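Local structure of farnesyl pyrophosphate synthetase (Staphylococcus aureus, 5H9D) at residues P237-F248 / I270-A280. The protein probably makes heptaprenyl diphosphate by magnesium-dependent, stepwise condensation of allylic and isopentenyl diphosphates. Numbering follows the deposited sequence.
Sequences PILLEMRKNPDF and IIRKSDSIDEA
Glu241 reaches from helix 236-243 to the turn joining helices 261-272 and 276-296, where two serine hydroxyls donate to one carboxylate oxygen. Ser276 OG lies 2.7 Å from Glu241 OE2, approaching on its anti side and 15° out of the carboxylate plane; Ser274 OG adds a weak bond to the same OE2. The carboxylate's other oxygen, OE1, accepts from Asn245 ND2, so the buried group is gripped from both segments and its rotation is restricted. The glutamate chain gets there by a bend at chi2, with CG anti to the backbone N. Ser274 OG also accepts from Ser276 N at 3.0 Å, a capping bond that links the turn before the helix to a hydroxyl that binds Glu241.

Beside this polar centre the packing is apolar and aliphatic, and largely buried. Ile271 enters as a knob among Pro237, Ile238, Glu241 and Phe248: its CD1 is 3.5 Å from the methylene CB of Glu241, while its CG1 meets Phe248 CZ at 4.1 Å. The Pro237 ring touches the Ala280 methyl, and Leu240 CD1 lies against the methylene CB of Glu279 at 3.6 Å.

The solvent side is looser and held by charge. Glu279, extended beyond CG, brings OE1 to the guanidinium edge of Arg243, with NH1 3.5 Å away and the two planes 34° apart; its OE2 makes only a long salt bridge with Lys244 NZ, at 3.7 Å.

In this all-helical prenyl synthase fold, two helices and their connecting turn pack against a preceding helix; the axes of the short helical segments 237-243 and 276-280 lie 123° apart, 8.4 Å at closest approach. Helix 188-215 touches both segments, through Phe214 on Ile238 and Ile271 and Val211 on Ala280, while Ile158 of helix 158-183 packs against Leu240 and Arg243.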
ATOM      1  N   PRO A 237     -22.073  -9.592  -6.410  1.00 58.60           N
ATOM      2  CA  PRO A 237     -23.544  -9.607  -6.430  1.00 60.46           C
ATOM      3  C   PRO A 237     -24.088  -9.108  -7.774  1.00 61.68           C
ATOM      4  O   PRO A 237     -24.901  -9.766  -8.427  1.00 60.81           O
ATOM      5  CB  PRO A 237     -23.916  -8.660  -5.303  1.00 58.94           C
ATOM      6  CG  PRO A 237     -22.739  -8.753  -4.390  1.00 58.13           C
ATOM      7  CD  PRO A 237     -21.576  -8.768  -5.307  1.00 57.53           C
ATOM      8  N   ILE A 238     -23.586  -7.950  -8.194  1.00 63.32           N
ATOM      9  CA  ILE A 238     -24.016  -7.325  -9.434  1.00 63.67           C
ATOM     10  C   ILE A 238     -23.672  -8.073 -10.713  1.00 64.26           C
ATOM     11  O   ILE A 238     -24.356  -7.909 -11.711  1.00 65.35           O
ATOM     12  CB  ILE A 238     -23.503  -5.886  -9.505  1.00 63.05           C
ATOM     13  CG1 ILE A 238     -23.796  -5.186  -8.162  1.00 63.69           C
ATOM     14  CG2 ILE A 238     -24.219  -5.147 -10.619  1.00 62.33           C
ATOM     15  CD1 ILE A 238     -23.415  -3.734  -8.096  1.00 63.98           C
ATOM     16  N   LEU A 239     -22.628  -8.895 -10.689  1.00 65.00           N
ATOM     17  CA  LEU A 239     -22.236  -9.672 -11.867  1.00 64.48           C
ATOM     18  C   LEU A 239     -23.180 -10.857 -12.005  1.00 64.88           C
ATOM     19  O   LEU A 239     -23.499 -11.285 -13.116  1.00 63.58           O
ATOM     20  CB  LEU A 239     -20.799 -10.184 -11.720  1.00 63.45           C
ATOM     21  CG  LEU A 239     -19.747  -9.086 -11.871  1.00 64.75           C
ATOM     22  CD1 LEU A 239     -18.429  -9.445 -11.183  1.00 64.53           C
ATOM     23  CD2 LEU A 239     -19.532  -8.852 -13.346  1.00 63.50           C
ATOM     24  N   LEU A 240     -23.618 -11.374 -10.858  1.00 64.33           N
ATOM     25  CA  LEU A 240     -24.509 -12.512 -10.816  1.00 64.67           C
ATOM     26  C   LEU A 240     -25.892 -12.144 -11.299  1.00 65.87           C
ATOM     27  O   LEU A 240     -26.475 -12.841 -12.111  1.00 65.90           O
ATOM     28  CB  LEU A 240     -24.578 -13.085  -9.398  1.00 62.54           C
ATOM     29  CG  LEU A 240     -23.254 -13.666  -8.902  1.00 62.91           C
ATOM     30  CD1 LEU A 240     -23.430 -14.293  -7.562  1.00 61.94           C
ATOM     31  CD2 LEU A 240     -22.747 -14.698  -9.876  1.00 62.89           C
ATOM     32  N   GLU A 241     -26.424 -11.040 -10.813  1.00 68.61           N
ATOM     33  CA  GLU A 241     -27.742 -10.648 -11.251  1.00 71.23           C
ATOM     34  C   GLU A 241     -27.728 -10.301 -12.734  1.00 72.46           C
ATOM     35  O   GLU A 241     -28.753 -10.378 -13.385  1.00 73.77           O
ATOM     36  CB  GLU A 241     -28.267  -9.468 -10.423  1.00 73.19           C
ATOM     37  CG  GLU A 241     -29.769  -9.189 -10.606  1.00 74.64           C
ATOM     38  CD  GLU A 241     -30.652 -10.423 -10.405  1.00 75.39           C
ATOM     39  OE1 GLU A 241     -31.872 -10.346 -10.683  1.00 76.28           O
ATOM     40  OE2 GLU A 241     -30.135 -11.475  -9.974  1.00 76.84           O
ATOM     41  N   MET A 242     -26.575  -9.937 -13.285  1.00 73.92           N
ATOM     42  CA  MET A 242     -26.533  -9.601 -14.710  1.00 74.75           C
ATOM     43  C   MET A 242     -26.696 -10.841 -15.593  1.00 76.64           C
ATOM     44  O   MET A 242     -27.588 -10.873 -16.449  1.00 78.82           O
ATOM     45  CB  MET A 242     -25.234  -8.877 -15.089  1.00 72.80           C
ATOM     46  CG  MET A 242     -25.186  -7.412 -14.685  1.00 74.15           C
ATOM     47  SD  MET A 242     -23.786  -6.492 -15.443  1.00 78.49           S
ATOM     48  CE  MET A 242     -22.661  -6.391 -14.142  1.00 72.49           C
ATOM     49  N   ARG A 243     -25.857 -11.860 -15.387  1.00 75.84           N
ATOM     50  CA  ARG A 243     -25.918 -13.078 -16.188  1.00 74.20           C
ATOM     51  C   ARG A 243     -27.312 -13.696 -16.265  1.00 74.21           C
ATOM     52  O   ARG A 243     -27.647 -14.346 -17.247  1.00 72.30           O
ATOM     53  CB  ARG A 243     -24.936 -14.122 -15.657  1.00 74.49           C
ATOM     54  CG  ARG A 243     -25.122 -14.431 -14.191  1.00 76.30           C
ATOM     55  CD  ARG A 243     -24.592 -15.798 -13.781  1.00 78.20           C
ATOM     56  NE  ARG A 243     -23.199 -16.037 -14.152  1.00 80.79           N
ATOM     57  CZ  ARG A 243     -22.350 -16.775 -13.429  1.00 82.00           C
ATOM     58  NH1 ARG A 243     -22.754 -17.339 -12.292  1.00 80.17           N
ATOM     59  NH2 ARG A 243     -21.097 -16.956 -13.842  1.00 82.26           N
ATOM     60  N   LYS A 244     -28.135 -13.502 -15.246  1.00 75.00           N
ATOM     61  CA  LYS A 244     -29.464 -14.097 -15.296  1.00 77.85           C
ATOM     62  C   LYS A 244     -30.621 -13.112 -15.458  1.00 79.16           C
ATOM     63  O   LYS A 244     -31.786 -13.518 -15.385  1.00 79.20           O
ATOM     64  CB  LYS A 244     -29.715 -14.964 -14.051  1.00 77.92           C
ATOM     65  CG  LYS A 244     -29.915 -14.220 -12.740  1.00 77.78           C
ATOM     66  CD  LYS A 244     -30.143 -15.251 -11.649  1.00 79.47           C
ATOM     67  CE  LYS A 244     -29.975 -14.701 -10.239  1.00 78.70           C
ATOM     68  NZ  LYS A 244     -29.792 -15.859  -9.293  1.00 78.28           N
ATOM     69  N   ASN A 245     -30.309 -11.837 -15.698  1.00 79.27           N
ATOM     70  CA  ASN A 245     -31.341 -10.819 -15.837  1.00 79.13           C
ATOM     71  C   ASN A 245     -30.975  -9.811 -16.916  1.00 81.11           C
ATOM     72  O   ASN A 245     -30.485  -8.715 -16.621  1.00 81.05           O
ATOM     73  CB  ASN A 245     -31.522 -10.096 -14.502  1.00 77.50           C
ATOM     74  CG  ASN A 245     -32.797  -9.298 -14.436  1.00 77.21           C
ATOM     75  OD1 ASN A 245     -33.452  -9.052 -15.451  1.00 77.34           O
ATOM     76  ND2 ASN A 245     -33.161  -8.881 -13.231  1.00 78.07           N
ATOM     77  N   PRO A 246     -31.227 -10.163 -18.188  1.00 83.18           N
ATOM     78  CA  PRO A 246     -30.924  -9.291 -19.329  1.00 83.86           C
ATOM     79  C   PRO A 246     -31.485  -7.866 -19.270  1.00 84.57           C
ATOM     80  O   PRO A 246     -31.031  -6.992 -20.011  1.00 86.72           O
ATOM     81  CB  PRO A 246     -31.436 -10.093 -20.532  1.00 83.77           C
ATOM     82  CG  PRO A 246     -32.463 -11.008 -19.950  1.00 83.34           C
ATOM     83  CD  PRO A 246     -31.837 -11.422 -18.645  1.00 83.73           C
ATOM     84  N   ASP A 247     -32.462  -7.614 -18.407  1.00 84.71           N
ATOM     85  CA  ASP A 247     -33.003  -6.252 -18.284  1.00 85.63           C
ATOM     86  C   ASP A 247     -32.023  -5.444 -17.435  1.00 84.70           C
ATOM     87  O   ASP A 247     -31.655  -4.321 -17.781  1.00 83.74           O
ATOM     88  CB  ASP A 247     -34.359  -6.241 -17.570  1.00 88.03           C
ATOM     89  CG  ASP A 247     -35.403  -7.036 -18.294  1.00 90.60           C
ATOM     90  OD1 ASP A 247     -36.121  -7.822 -17.629  1.00 92.73           O
ATOM     91  OD2 ASP A 247     -35.505  -6.870 -19.525  1.00 91.62           O
ATOM     92  N   PHE A 248     -31.632  -6.041 -16.307  1.00 83.28           N
ATOM     93  CA  PHE A 248     -30.710  -5.433 -15.370  1.00 81.77           C
ATOM     94  C   PHE A 248     -29.354  -5.245 -16.064  1.00 81.43           C
ATOM     95  O   PHE A 248     -28.643  -4.271 -15.800  1.00 82.02           O
ATOM     96  CB  PHE A 248     -30.566  -6.331 -14.135  1.00 80.51           C
ATOM     97  CG  PHE A 248     -29.781  -5.710 -13.010  1.00 79.29           C
ATOM     98  CD1 PHE A 248     -30.328  -4.691 -12.241  1.00 79.59           C
ATOM     99  CD2 PHE A 248     -28.490  -6.141 -12.724  1.00 78.37           C
ATOM    100  CE1 PHE A 248     -29.600  -4.112 -11.202  1.00 79.39           C
ATOM    101  CE2 PHE A 248     -27.760  -5.567 -11.694  1.00 77.30           C
ATOM    102  CZ  PHE A 248     -28.312  -4.557 -10.934  1.00 77.60           C
ATOM    103  N   ILE A 270     -32.756  -3.474  -6.509  1.00 86.81           N
ATOM    104  CA  ILE A 270     -33.071  -4.713  -7.207  1.00 87.19           C
ATOM    105  C   ILE A 270     -32.179  -5.847  -6.713  1.00 87.48           C
ATOM    106  O   ILE A 270     -32.620  -6.986  -6.586  1.00 88.63           O
ATOM    107  CB  ILE A 270     -32.896  -4.567  -8.744  1.00 86.85           C
ATOM    108  CG1 ILE A 270     -33.931  -3.589  -9.308  1.00 87.28           C
ATOM    109  CG2 ILE A 270     -33.046  -5.920  -9.414  1.00 86.32           C
ATOM    110  CD1 ILE A 270     -35.390  -4.016  -9.100  1.00 88.50           C
ATOM    111  N   ILE A 271     -30.921  -5.531  -6.431  1.00 87.29           N
ATOM    112  CA  ILE A 271     -29.981  -6.534  -5.957  1.00 86.40           C
ATOM    113  C   ILE A 271     -30.430  -7.172  -4.640  1.00 85.61           C
ATOM    114  O   ILE A 271     -30.260  -8.380  -4.439  1.00 84.98           O
ATOM    115  CB  ILE A 271     -28.543  -5.927  -5.791  1.00 85.73           C
ATOM    116  CG1 ILE A 271     -27.792  -5.948  -7.129  1.00 84.75           C
ATOM    117  CG2 ILE A 271     -27.751  -6.717  -4.767  1.00 86.14           C
ATOM    118  CD1 ILE A 271     -27.513  -7.361  -7.693  1.00 83.72           C
ATOM    119  N   ARG A 272     -31.020  -6.367  -3.760  1.00 84.79           N
ATOM    120  CA  ARG A 272     -31.462  -6.847  -2.454  1.00 85.06           C
ATOM    121  C   ARG A 272     -32.552  -7.916  -2.436  1.00 85.68           C
ATOM    122  O   ARG A 272     -32.403  -8.934  -1.750  1.00 86.20           O
ATOM    123  CB  ARG A 272     -31.887  -5.665  -1.588  1.00 84.32           C
ATOM    124  CG  ARG A 272     -30.781  -4.641  -1.468  1.00 84.91           C
ATOM    125  CD  ARG A 272     -31.241  -3.377  -0.785  1.00 85.90           C
ATOM    126  NE  ARG A 272     -31.301  -3.509   0.663  1.00 87.19           N
ATOM    127  CZ  ARG A 272     -31.350  -2.479   1.504  1.00 88.66           C
ATOM    128  NH1 ARG A 272     -31.355  -1.232   1.031  1.00 88.94           N
ATOM    129  NH2 ARG A 272     -31.354  -2.694   2.818  1.00 89.13           N
ATOM    130  N   LYS A 273     -33.650  -7.712  -3.159  1.00 85.44           N
ATOM    131  CA  LYS A 273     -34.699  -8.728  -3.156  1.00 86.18           C
ATOM    132  C   LYS A 273     -34.308  -9.857  -4.100  1.00 86.64           C
ATOM    133  O   LYS A 273     -35.146 -10.673  -4.517  1.00 87.14           O
ATOM    134  CB  LYS A 273     -36.049  -8.141  -3.585  1.00 86.98           C
ATOM    135  CG  LYS A 273     -37.242  -9.110  -3.374  1.00 89.18           C
ATOM    136  CD  LYS A 273     -37.473  -9.416  -1.879  1.00 90.63           C
ATOM    137  CE  LYS A 273     -38.701 -10.293  -1.619  1.00 90.65           C
ATOM    138  NZ  LYS A 273     -38.545 -11.705  -2.070  1.00 90.80           N
ATOM    139  N   SER A 274     -33.020  -9.904  -4.417  1.00 85.76           N
ATOM    140  CA  SER A 274     -32.475 -10.888  -5.335  1.00 85.12           C
ATOM    141  C   SER A 274     -31.878 -12.132  -4.665  1.00 83.64           C
ATOM    142  O   SER A 274     -31.618 -12.159  -3.448  1.00 81.56           O
ATOM    143  CB  SER A 274     -31.412 -10.207  -6.203  1.00 87.34           C
ATOM    144  OG  SER A 274     -30.831 -11.101  -7.137  1.00 90.73           O
ATOM    145  N   ASP A 275     -31.678 -13.163  -5.485  1.00 82.25           N
ATOM    146  CA  ASP A 275     -31.081 -14.414  -5.032  1.00 81.96           C
ATOM    147  C   ASP A 275     -29.561 -14.254  -5.132  1.00 79.54           C
ATOM    148  O   ASP A 275     -28.786 -14.977  -4.497  1.00 78.90           O
ATOM    149  CB  ASP A 275     -31.541 -15.594  -5.919  1.00 83.29           C
ATOM    150  CG  ASP A 275     -33.017 -15.951  -5.715  1.00 86.55           C
ATOM    151  OD1 ASP A 275     -33.483 -15.990  -4.549  1.00 88.43           O
ATOM    152  OD2 ASP A 275     -33.717 -16.207  -6.719  1.00 87.13           O
ATOM    153  N   SER A 276     -29.158 -13.278  -5.937  1.00 76.49           N
ATOM    154  CA  SER A 276     -27.760 -12.985  -6.185  1.00 73.00           C
ATOM    155  C   SER A 276     -26.989 -12.583  -4.946  1.00 70.35           C
ATOM    156  O   SER A 276     -25.788 -12.807  -4.856  1.00 69.91           O
ATOM    157  CB  SER A 276     -27.664 -11.907  -7.248  1.00 73.04           C
ATOM    158  OG  SER A 276     -28.085 -12.426  -8.496  1.00 73.92           O
ATOM    159  N   ILE A 277     -27.669 -11.981  -3.989  1.00 68.00           N
ATOM    160  CA  ILE A 277     -27.001 -11.605  -2.765  1.00 67.02           C
ATOM    161  C   ILE A 277     -26.657 -12.900  -2.064  1.00 67.91           C
ATOM    162  O   ILE A 277     -25.676 -12.984  -1.330  1.00 68.14           O
ATOM    163  CB  ILE A 277     -27.901 -10.763  -1.853  1.00 64.04           C
ATOM    164  CG1 ILE A 277     -27.754  -9.300  -2.219  1.00 64.14           C
ATOM    165  CG2 ILE A 277     -27.515 -10.962  -0.393  1.00 62.84           C
ATOM    166  CD1 ILE A 277     -26.369  -8.751  -1.933  1.00 63.31           C
ATOM    167  N   ASP A 278     -27.463 -13.921  -2.305  1.00 68.28           N
ATOM    168  CA  ASP A 278     -27.225 -15.199  -1.662  1.00 70.12           C
ATOM    169  C   ASP A 278     -26.267 -16.082  -2.444  1.00 69.51           C
ATOM    170  O   ASP A 278     -25.495 -16.844  -1.856  1.00 69.96           O
ATOM    171  CB  ASP A 278     -28.568 -15.894  -1.394  1.00 72.54           C
ATOM    172  CG  ASP A 278     -29.369 -15.192  -0.286  1.00 75.48           C
ATOM    173  OD1 ASP A 278     -29.016 -15.384   0.908  1.00 75.83           O
ATOM    174  OD2 ASP A 278     -30.322 -14.433  -0.612  1.00 75.11           O
ATOM    175  N   GLU A 279     -26.297 -15.974  -3.766  1.00 68.57           N
ATOM    176  CA  GLU A 279     -25.392 -16.757  -4.573  1.00 66.61           C
ATOM    177  C   GLU A 279     -23.991 -16.215  -4.261  1.00 65.39           C
ATOM    178  O   GLU A 279     -23.028 -16.979  -4.192  1.00 65.10           O
ATOM    179  CB  GLU A 279     -25.743 -16.597  -6.051  1.00 68.85           C
ATOM    180  CG  GLU A 279     -25.047 -17.607  -6.967  1.00 73.40           C
ATOM    181  CD  GLU A 279     -25.268 -17.317  -8.458  1.00 75.83           C
ATOM    182  OE1 GLU A 279     -24.530 -17.881  -9.309  1.00 77.12           O
ATOM    183  OE2 GLU A 279     -26.185 -16.531  -8.778  1.00 78.35           O
ATOM    184  N   ALA A 280     -23.888 -14.897  -4.039  1.00 62.83           N
ATOM    185  CA  ALA A 280     -22.610 -14.257  -3.718  1.00 60.05           C
ATOM    186  C   ALA A 280     -22.098 -14.798  -2.386  1.00 59.52           C
ATOM    187  O   ALA A 280     -20.972 -15.291  -2.288  1.00 58.52           O
ATOM    188  CB  ALA A 280     -22.781 -12.768  -3.644  1.00 56.79           C
TER